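Local atomic coordinates of ribosome inactivating type 1 protein (Iris hollandica, PDB entry 3MVG), a protein that belongs to the ribosome-inactivating proteins of type 1, the class built from a single chain, and is named for an action against ribosomes. Residues R60-V65 and T134-W139; Q79-L84 and W139-V144. One frame throughout, in Å; residues are numbered along the deposited sequence. Where two conformers were deposited one is given.

Contact 1 (R60-V65 and T134-W139); sequences RPITLV and TTLHNW. Unlike the reference sequence in segment 134-139: Thr-134 (reference Ser).
Helix-on-sheet packing in the mixed sheet of the ribosome-inactivating protein fold brings the last turn of helix 126-138 onto the start of strand 61-67, chiefly through His-137 against Arg-60, Pro-61 and Ile-62. The axes of 61-65 and 134-138 approach to 7.7 Å at 92°, nearly perpendicular, so the contact is confined to a few residues, and Ile-62 and His-137 have the nearest CA atoms. The imidazole is met from two directions. Over one face lies the aliphatic root of Arg-60, whose CB stands over the ring centre, 3.7 Å from the centroid and near the normal, a CH-pi contact. At the edge, in the ring plane, the carbonyl O of Pro-61 comes 3.1 Å from CD2 of His-137, a carbon that probably carries some positive polarisation. The ring's rotation is further fixed by its own segment: ND1 of His-137 donates to OD1 of Asn-138 over 3.0 Å, almost straight at 174°, although ND1 stands above the carbonyl plane of that amide. CG of His-137 is turned anti to its backbone N (chi1 -174°), which carries the ring out toward the strand. Also at the edge of the ring, the CG2 methyl of Ile-62 lies against the helix backbone in the conformer given, 3.5 Å from N of His-137, and meets CB of Leu-136 at 4.1 Å. The Arg-60 chain, still beside the ring at CD, bends at chi3; in the conformer given its NE forms a salt bridge with Asp-56, whose OD2 also bonds OG1 of Thr-134, so one carboxylate ties both segments. Ile-62 pairs through its backbone with Leu-54 of strand 49-55 and touches Ala-78 of strand 72-78, while Leu-136 touches Tyr-76 of that strand and Leu-155 of helix 146-164.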
ATOM      1  N   ARG A  60      15.788   4.218 -23.176  0.50 12.68           N
ATOM      2  CA  ARG A  60      15.959   3.021 -23.986  0.50 12.94           C
ATOM      3  C   ARG A  60      14.923   2.005 -23.527  0.50 12.76           C
ATOM      4  O   ARG A  60      14.884   1.661 -22.343  0.50 12.54           O
ATOM      5  CB  ARG A  60      17.366   2.455 -23.829  0.50 13.19           C
ATOM      6  CG  ARG A  60      18.462   3.372 -24.354  0.50 14.80           C
ATOM      7  CD  ARG A  60      19.825   2.944 -23.842  0.50 18.40           C
ATOM      8  NE  ARG A  60      19.954   3.183 -22.409  0.50 20.87           N
ATOM      9  CZ  ARG A  60      20.541   4.252 -21.881  0.50 21.45           C
ATOM     10  NH1 ARG A  60      21.066   5.184 -22.666  0.50 22.59           N
ATOM     11  NH2 ARG A  60      20.607   4.386 -20.568  0.50 22.29           N
ATOM     12  N   PRO A  61      14.068   1.537 -24.453  1.00 12.58           N
ATOM     13  CA  PRO A  61      12.988   0.650 -24.051  1.00 12.71           C
ATOM     14  C   PRO A  61      13.253  -0.834 -24.254  1.00 12.41           C
ATOM     15  O   PRO A  61      14.065  -1.230 -25.090  1.00 13.18           O
ATOM     16  CB  PRO A  61      11.859   1.065 -24.986  1.00 13.13           C
ATOM     17  CG  PRO A  61      12.576   1.413 -26.274  1.00 13.67           C
ATOM     18  CD  PRO A  61      13.941   1.947 -25.870  1.00 13.06           C
ATOM     19  N   ILE A  62      12.585  -1.654 -23.443  0.50 11.94           N
ATOM     20  CA  ILE A  62      12.362  -3.078 -23.737  0.50 11.33           C
ATOM     21  C   ILE A  62      10.884  -3.355 -23.497  0.50 11.39           C
ATOM     22  O   ILE A  62      10.277  -2.702 -22.642  0.50 11.33           O
ATOM     23  CB  ILE A  62      13.260  -4.050 -22.902  0.50 11.19           C
ATOM     24  CG1 ILE A  62      12.912  -4.025 -21.409  0.50 11.22           C
ATOM     25  CG2 ILE A  62      14.724  -3.759 -23.137  0.50 11.77           C
ATOM     26  CD1 ILE A  62      11.946  -5.107 -20.994  0.50 11.39           C
ATOM     27  N   THR A  63      10.303  -4.290 -24.255  1.00 11.39           N
ATOM     28  CA  THR A  63       8.892  -4.606 -24.129  1.00 11.94           C
ATOM     29  C   THR A  63       8.721  -6.000 -23.577  1.00 11.55           C
ATOM     30  O   THR A  63       9.093  -6.970 -24.238  1.00 12.17           O
ATOM     31  CB  THR A  63       8.165  -4.479 -25.471  1.00 12.12           C
ATOM     32  OG1 THR A  63       8.349  -3.148 -25.972  1.00 13.79           O
ATOM     33  CG2 THR A  63       6.663  -4.760 -25.316  1.00 13.81           C
ATOM     34  N   LEU A  64       8.156  -6.100 -22.379  1.00 10.99           N
ATOM     35  CA  LEU A  64       7.780  -7.399 -21.843  1.00 10.92           C
ATOM     36  C   LEU A  64       6.498  -7.872 -22.507  1.00 10.71           C
ATOM     37  O   LEU A  64       5.602  -7.066 -22.791  1.00 11.64           O
ATOM     38  CB  LEU A  64       7.540  -7.316 -20.341  1.00 11.06           C
ATOM     39  CG  LEU A  64       8.680  -6.838 -19.445  1.00 11.52           C
ATOM     40  CD1 LEU A  64       8.189  -6.745 -18.009  1.00 12.54           C
ATOM     41  CD2 LEU A  64       9.873  -7.777 -19.545  1.00 12.09           C
ATOM     42  N   VAL A  65       6.412  -9.171 -22.760  1.00 10.99           N
ATOM     43  CA  VAL A  65       5.174  -9.775 -23.229  1.00 10.83           C
ATOM     44  C   VAL A  65       4.593 -10.545 -22.060  1.00 10.47           C
ATOM     45  O   VAL A  65       5.238 -11.453 -21.527  1.00 11.04           O
ATOM     46  CB  VAL A  65       5.409 -10.710 -24.431  1.00 10.66           C
ATOM     47  CG1 VAL A  65       4.079 -11.252 -24.958  1.00 11.75           C
ATOM     48  CG2 VAL A  65       6.188  -9.985 -25.527  1.00 11.29           C
ATOM     49  N   THR A 134      18.010  -1.671 -18.834  1.00 10.87           N
ATOM     50  CA  THR A 134      19.232  -1.407 -19.607  1.00 12.03           C
ATOM     51  C   THR A 134      19.940  -2.707 -19.965  1.00 11.35           C
ATOM     52  O   THR A 134      20.424  -2.874 -21.093  1.00 11.50           O
ATOM     53  CB  THR A 134      20.198  -0.499 -18.833  1.00 11.99           C
ATOM     54  OG1 THR A 134      19.577   0.761 -18.589  1.00 13.96           O
ATOM     55  CG2 THR A 134      21.456  -0.245 -19.623  1.00 16.51           C
ATOM     56  N   THR A 135      20.003  -3.623 -19.004  1.00 11.22           N
ATOM     57  CA  THR A 135      20.691  -4.894 -19.198  1.00 11.42           C
ATOM     58  C   THR A 135      20.031  -5.703 -20.306  1.00 11.13           C
ATOM     59  O   THR A 135      20.711  -6.187 -21.218  1.00 11.75           O
ATOM     60  CB  THR A 135      20.754  -5.692 -17.888  1.00 11.44           C
ATOM     61  OG1 THR A 135      21.472  -4.927 -16.913  1.00 13.10           O
ATOM     62  CG2 THR A 135      21.475  -7.016 -18.087  1.00 12.74           C
ATOM     63  N   LEU A 136      18.707  -5.818 -20.270  1.00 11.09           N
ATOM     64  CA  LEU A 136      18.001  -6.518 -21.322  1.00 11.50           C
ATOM     65  C   LEU A 136      18.092  -5.765 -22.641  1.00 11.54           C
ATOM     66  O   LEU A 136      18.202  -6.379 -23.703  1.00 12.18           O
ATOM     67  CB  LEU A 136      16.542  -6.757 -20.941  1.00 11.25           C
ATOM     68  CG  LEU A 136      16.309  -7.713 -19.762  1.00 11.43           C
ATOM     69  CD1 LEU A 136      14.832  -8.047 -19.664  1.00 12.54           C
ATOM     70  CD2 LEU A 136      17.133  -9.006 -19.881  1.00 11.24           C
ATOM     71  N   HIS A 137      18.080  -4.432 -22.587  1.00 11.87           N
ATOM     72  CA  HIS A 137      18.200  -3.642 -23.813  1.00 12.19           C
ATOM     73  C   HIS A 137      19.487  -3.970 -24.565  1.00 12.47           C
ATOM     74  O   HIS A 137      19.479  -4.093 -25.791  1.00 13.07           O
ATOM     75  CB  HIS A 137      18.144  -2.144 -23.514  1.00 12.56           C
ATOM     76  CG  HIS A 137      18.123  -1.297 -24.745  1.00 12.76           C
ATOM     77  ND1 HIS A 137      19.271  -0.813 -25.333  1.00 15.11           N
ATOM     78  CD2 HIS A 137      17.095  -0.885 -25.525  1.00 13.88           C
ATOM     79  CE1 HIS A 137      18.947  -0.116 -26.409  1.00 14.62           C
ATOM     80  NE2 HIS A 137      17.635  -0.144 -26.547  1.00 15.68           N
ATOM     81  N   ASN A 138      20.574  -4.127 -23.819  1.00 12.61           N
ATOM     82  CA  ASN A 138      21.905  -4.285 -24.395  1.00 14.12           C
ATOM     83  C   ASN A 138      22.356  -5.719 -24.630  1.00 13.66           C
ATOM     84  O   ASN A 138      23.273  -5.945 -25.418  1.00 14.91           O
ATOM     85  CB  ASN A 138      22.926  -3.547 -23.532  1.00 14.67           C
ATOM     86  CG  ASN A 138      22.670  -2.054 -23.480  1.00 17.25           C
ATOM     87  OD1 ASN A 138      22.062  -1.481 -24.388  1.00 19.76           O
ATOM     88  ND2 ASN A 138      23.128  -1.416 -22.410  0.70 18.93           N
ATOM     89  N   TRP A 139      21.735  -6.686 -23.960  1.00 13.10           N
ATOM     90  CA  TRP A 139      22.182  -8.080 -24.057  1.00 12.72           C
ATOM     91  C   TRP A 139      21.834  -8.719 -25.390  1.00 12.92           C
ATOM     92  O   TRP A 139      20.755  -8.505 -25.941  1.00 12.73           O
ATOM     93  CB  TRP A 139      21.592  -8.913 -22.914  1.00 12.28           C
ATOM     94  CG  TRP A 139      22.065 -10.361 -22.861  1.00 11.28           C
ATOM     95  CD1 TRP A 139      23.146 -10.843 -22.183  1.00 11.50           C
ATOM     96  CD2 TRP A 139      21.455 -11.489 -23.503  1.00 11.52           C
ATOM     97  NE1 TRP A 139      23.246 -12.207 -22.356  1.00 11.08           N
ATOM     98  CE2 TRP A 139      22.219 -12.627 -23.158  1.00 11.25           C
ATOM     99  CE3 TRP A 139      20.319 -11.656 -24.311  1.00 11.36           C
ATOM    100  CZ2 TRP A 139      21.888 -13.908 -23.601  1.00 11.40           C
ATOM    101  CZ3 TRP A 139      19.985 -12.929 -24.743  1.00 11.76           C
ATOM    102  CH2 TRP A 139      20.774 -14.038 -24.394  1.00 11.86           C
TER

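Contact 2 (Q79-L84 and W139-V144); sequences QNRFYL and WSPPTV
Tyr-83 meets Trp-139 and Pro-141 along one side of its ring, with CE2 as the main point of touch. The indole directs an edge at the face of the phenol, CZ3 of Trp-139 lying 3.8 Å from CE2 of Tyr-83. The six-membered rings have centroids 5.8 Å apart. Their planes stand at 67°, which marks an offset edge-to-face pair. Pro-141 comes to the edge of the tyrosine instead, its CD 3.7 Å from CE2 of Tyr-83 and near the plane of that ring. With CG of Tyr-83 anti to its carbonyl carbon (chi1 -65°), the ring is sent toward the loop, where its CE2 side reaches both Trp-139 and Pro-141. These contacts join strand 81-84, next to the short edge strand 100-101 of the mixed sheet, to the loop between helix 126-138 and helix 146-164. Within that loop NE1 of Trp-139 donates to the carbonyl O of Val-144 over 2.9 Å; the angle at hydrogen is 152°, and the acceptor lies tilted from the indole plane. Backbone N of Pro-141 lies over one face of the same indole, offset toward the rim. Arg-81, extended from CG to NE, passes obliquely across Pro-141 and brings NH1 to 4.1 Å from its CG, while NE of Arg-81 bonds the carbonyl O of Asn-98 and NH1 bonds a glycerol, probably from the crystallisation liquor.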
ATOM      1  N   GLN A  79      15.682  -4.035 -28.856  1.00 14.08           N
ATOM      2  CA  GLN A  79      16.311  -3.621 -30.121  1.00 15.35           C
ATOM      3  C   GLN A  79      15.813  -4.447 -31.310  1.00 15.80           C
ATOM      4  O   GLN A  79      16.600  -5.044 -32.051  1.00 16.52           O
ATOM      5  CB  GLN A  79      17.837  -3.665 -30.015  1.00 15.83           C
ATOM      6  CG  GLN A  79      18.406  -2.711 -28.973  1.00 17.02           C
ATOM      7  CD  GLN A  79      19.901  -2.518 -29.114  1.00 18.38           C
ATOM      8  OE1 GLN A  79      20.388  -2.122 -30.178  1.00 21.14           O
ATOM      9  NE2 GLN A  79      20.637  -2.776 -28.051  1.00 17.74           N
ATOM     10  N   ASN A  80      14.494  -4.492 -31.460  1.00 16.47           N
ATOM     11  CA  ASN A  80      13.838  -5.123 -32.610  1.00 17.13           C
ATOM     12  C   ASN A  80      14.078  -6.635 -32.779  1.00 16.59           C
ATOM     13  O   ASN A  80      14.043  -7.162 -33.897  1.00 17.18           O
ATOM     14  CB  ASN A  80      14.179  -4.370 -33.907  1.00 17.81           C
ATOM     15  CG  ASN A  80      13.090  -4.488 -34.955  0.80 19.54           C
ATOM     16  OD1 ASN A  80      11.904  -4.571 -34.632  0.80 22.79           O
ATOM     17  ND2 ASN A  80      13.489  -4.502 -36.218  0.80 22.41           N
ATOM     18  N   ARG A  81      14.324  -7.323 -31.668  1.00 14.77           N
ATOM     19  CA  ARG A  81      14.312  -8.783 -31.641  1.00 13.74           C
ATOM     20  C   ARG A  81      13.585  -9.260 -30.391  1.00 13.07           C
ATOM     21  O   ARG A  81      13.758  -8.684 -29.308  1.00 12.50           O
ATOM     22  CB  ARG A  81      15.728  -9.371 -31.686  1.00 14.06           C
ATOM     23  CG  ARG A  81      15.711 -10.868 -31.983  1.00 14.73           C
ATOM     24  CD  ARG A  81      17.091 -11.479 -32.041  1.00 14.97           C
ATOM     25  NE  ARG A  81      17.001 -12.820 -32.612  1.00 16.25           N
ATOM     26  CZ  ARG A  81      17.978 -13.722 -32.612  1.00 15.47           C
ATOM     27  NH1 ARG A  81      19.157 -13.460 -32.054  1.00 16.73           N
ATOM     28  NH2 ARG A  81      17.756 -14.907 -33.166  1.00 17.00           N
ATOM     29  N   PHE A  82      12.767 -10.297 -30.552  1.00 12.31           N
ATOM     30  CA  PHE A  82      12.122 -10.941 -29.411  1.00 11.93           C
ATOM     31  C   PHE A  82      12.973 -12.081 -28.858  1.00 11.59           C
ATOM     32  O   PHE A  82      13.708 -12.768 -29.596  1.00 11.92           O
ATOM     33  CB  PHE A  82      10.718 -11.437 -29.770  1.00 12.06           C
ATOM     34  CG  PHE A  82       9.670 -10.357 -29.769  1.00 11.57           C
ATOM     35  CD1 PHE A  82       9.443  -9.585 -30.909  1.00 12.93           C
ATOM     36  CD2 PHE A  82       8.882 -10.128 -28.637  1.00 12.39           C
ATOM     37  CE1 PHE A  82       8.463  -8.590 -30.917  1.00 13.41           C
ATOM     38  CE2 PHE A  82       7.898  -9.133 -28.647  1.00 12.49           C
ATOM     39  CZ  PHE A  82       7.688  -8.370 -29.784  1.00 13.67           C
ATOM     40  N   TYR A  83      12.857 -12.255 -27.545  1.00 11.27           N
ATOM     41  CA  TYR A  83      13.548 -13.253 -26.760  1.00 11.03           C
ATOM     42  C   TYR A  83      12.480 -14.016 -26.007  1.00 11.33           C
ATOM     43  O   TYR A  83      11.691 -13.435 -25.257  1.00 11.06           O
ATOM     44  CB  TYR A  83      14.530 -12.563 -25.802  1.00 10.71           C
ATOM     45  CG  TYR A  83      15.626 -11.857 -26.568  1.00 10.75           C
ATOM     46  CD1 TYR A  83      15.483 -10.534 -26.995  1.00 11.44           C
ATOM     47  CD2 TYR A  83      16.775 -12.544 -26.939  1.00 11.29           C
ATOM     48  CE1 TYR A  83      16.483  -9.904 -27.748  1.00 12.38           C
ATOM     49  CE2 TYR A  83      17.776 -11.929 -27.690  1.00 12.50           C
ATOM     50  CZ  TYR A  83      17.623 -10.613 -28.092  1.00 12.62           C
ATOM     51  OH  TYR A  83      18.621 -10.011 -28.834  1.00 13.11           O
ATOM     52  N   LEU A  84      12.439 -15.325 -26.228  1.00 11.63           N
ATOM     53  CA  LEU A  84      11.392 -16.184 -25.679  1.00 12.08           C
ATOM     54  C   LEU A  84      11.919 -17.014 -24.543  1.00 11.68           C
ATOM     55  O   LEU A  84      13.009 -17.582 -24.635  1.00 11.72           O
ATOM     56  CB  LEU A  84      10.865 -17.134 -26.761  1.00 12.51           C
ATOM     57  CG  LEU A  84       9.744 -16.701 -27.708  1.00 16.58           C
ATOM     58  CD1 LEU A  84       9.774 -15.236 -28.128  1.00 16.40           C
ATOM     59  CD2 LEU A  84       9.751 -17.620 -28.929  1.00 17.73           C
ATOM     60  N   TRP A 139      21.735  -6.686 -23.960  1.00 13.10           N
ATOM     61  CA  TRP A 139      22.182  -8.080 -24.057  1.00 12.72           C
ATOM     62  C   TRP A 139      21.834  -8.719 -25.390  1.00 12.92           C
ATOM     63  O   TRP A 139      20.755  -8.505 -25.941  1.00 12.73           O
ATOM     64  CB  TRP A 139      21.592  -8.913 -22.914  1.00 12.28           C
ATOM     65  CG  TRP A 139      22.065 -10.361 -22.861  1.00 11.28           C
ATOM     66  CD1 TRP A 139      23.146 -10.843 -22.183  1.00 11.50           C
ATOM     67  CD2 TRP A 139      21.455 -11.489 -23.503  1.00 11.52           C
ATOM     68  NE1 TRP A 139      23.246 -12.207 -22.356  1.00 11.08           N
ATOM     69  CE2 TRP A 139      22.219 -12.627 -23.158  1.00 11.25           C
ATOM     70  CE3 TRP A 139      20.319 -11.656 -24.311  1.00 11.36           C
ATOM     71  CZ2 TRP A 139      21.888 -13.908 -23.601  1.00 11.40           C
ATOM     72  CZ3 TRP A 139      19.985 -12.929 -24.743  1.00 11.76           C
ATOM     73  CH2 TRP A 139      20.774 -14.038 -24.394  1.00 11.86           C
ATOM     74  N   SER A 140      22.770  -9.505 -25.910  1.00 13.56           N
ATOM     75  CA  SER A 140      22.470 -10.364 -27.043  1.00 14.53           C
ATOM     76  C   SER A 140      23.251 -11.665 -26.939  1.00 13.93           C
ATOM     77  O   SER A 140      24.362 -11.690 -26.410  1.00 13.49           O
ATOM     78  CB  SER A 140      22.759  -9.659 -28.371  1.00 15.53           C
ATOM     79  OG  SER A 140      24.122  -9.316 -28.459  1.00 17.72           O
ATOM     80  N   PRO A 141      22.659 -12.760 -27.434  1.00 14.01           N
ATOM     81  CA  PRO A 141      23.419 -14.000 -27.477  1.00 13.98           C
ATOM     82  C   PRO A 141      24.597 -13.826 -28.449  1.00 13.94           C
ATOM     83  O   PRO A 141      24.503 -13.023 -29.375  1.00 13.91           O
ATOM     84  CB  PRO A 141      22.401 -15.017 -28.003  1.00 14.59           C
ATOM     85  CG  PRO A 141      21.414 -14.230 -28.755  1.00 14.84           C
ATOM     86  CD  PRO A 141      21.348 -12.884 -28.094  1.00 14.31           C
ATOM     87  N   PRO A 142      25.688 -14.581 -28.249  1.00 14.15           N
ATOM     88  CA  PRO A 142      25.801 -15.708 -27.343  1.00 14.52           C
ATOM     89  C   PRO A 142      26.439 -15.410 -25.991  1.00 14.67           C
ATOM     90  O   PRO A 142      26.963 -16.330 -25.363  1.00 14.79           O
ATOM     91  CB  PRO A 142      26.688 -16.665 -28.132  1.00 14.99           C
ATOM     92  CG  PRO A 142      27.629 -15.753 -28.833  1.00 15.43           C
ATOM     93  CD  PRO A 142      26.856 -14.502 -29.152  1.00 14.88           C
ATOM     94  N   THR A 143      26.384 -14.167 -25.508  1.00 14.65           N
ATOM     95  CA  THR A 143      26.887 -13.963 -24.152  1.00 14.84           C
ATOM     96  C   THR A 143      26.052 -14.785 -23.166  1.00 14.11           C
ATOM     97  O   THR A 143      24.874 -15.112 -23.432  1.00 13.56           O
ATOM     98  CB  THR A 143      27.198 -12.468 -23.750  1.00 17.39           C
ATOM     99  OG1 THR A 143      26.557 -12.074 -22.528  1.00 18.31           O
ATOM    100  CG2 THR A 143      26.949 -11.502 -24.861  1.00 12.24           C
ATOM    101  N   VAL A 144      26.672 -15.173 -22.061  0.50 13.64           N
ATOM    102  CA  VAL A 144      26.010 -16.035 -21.096  0.50 13.22           C
ATOM    103  C   VAL A 144      24.723 -15.375 -20.606  0.50 12.83           C
ATOM    104  O   VAL A 144      24.580 -14.144 -20.637  0.50 12.77           O
ATOM    105  CB  VAL A 144      26.925 -16.399 -19.918  0.50 13.41           C
ATOM    106  CG1 VAL A 144      28.106 -17.247 -20.407  0.50 13.72           C
ATOM    107  CG2 VAL A 144      27.389 -15.131 -19.202  0.50 12.22           C
TER

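How the contacts relate
Contacts 1 and 2 follow one another along the same connection: the helix end of contact 1 runs into the loop of contact 2 at Trp-139, the residue they share, and their centres are 9 Å apart. Both reach the same mixed sheet, at strands 61-67 and 81-84, with strand 72-78 between. A direct tie joins them, since NE2 of Gln-79 lies 2.9 Å from the carbonyl O of His-137, a probable hydrogen bond from the turn before strand 81-84 to the helix end. Elsewhere CG2 of Val-65 packs 3.7 Å from CE2 of Phe-82. The glycerol lies on the contact 2 side, at Arg-81.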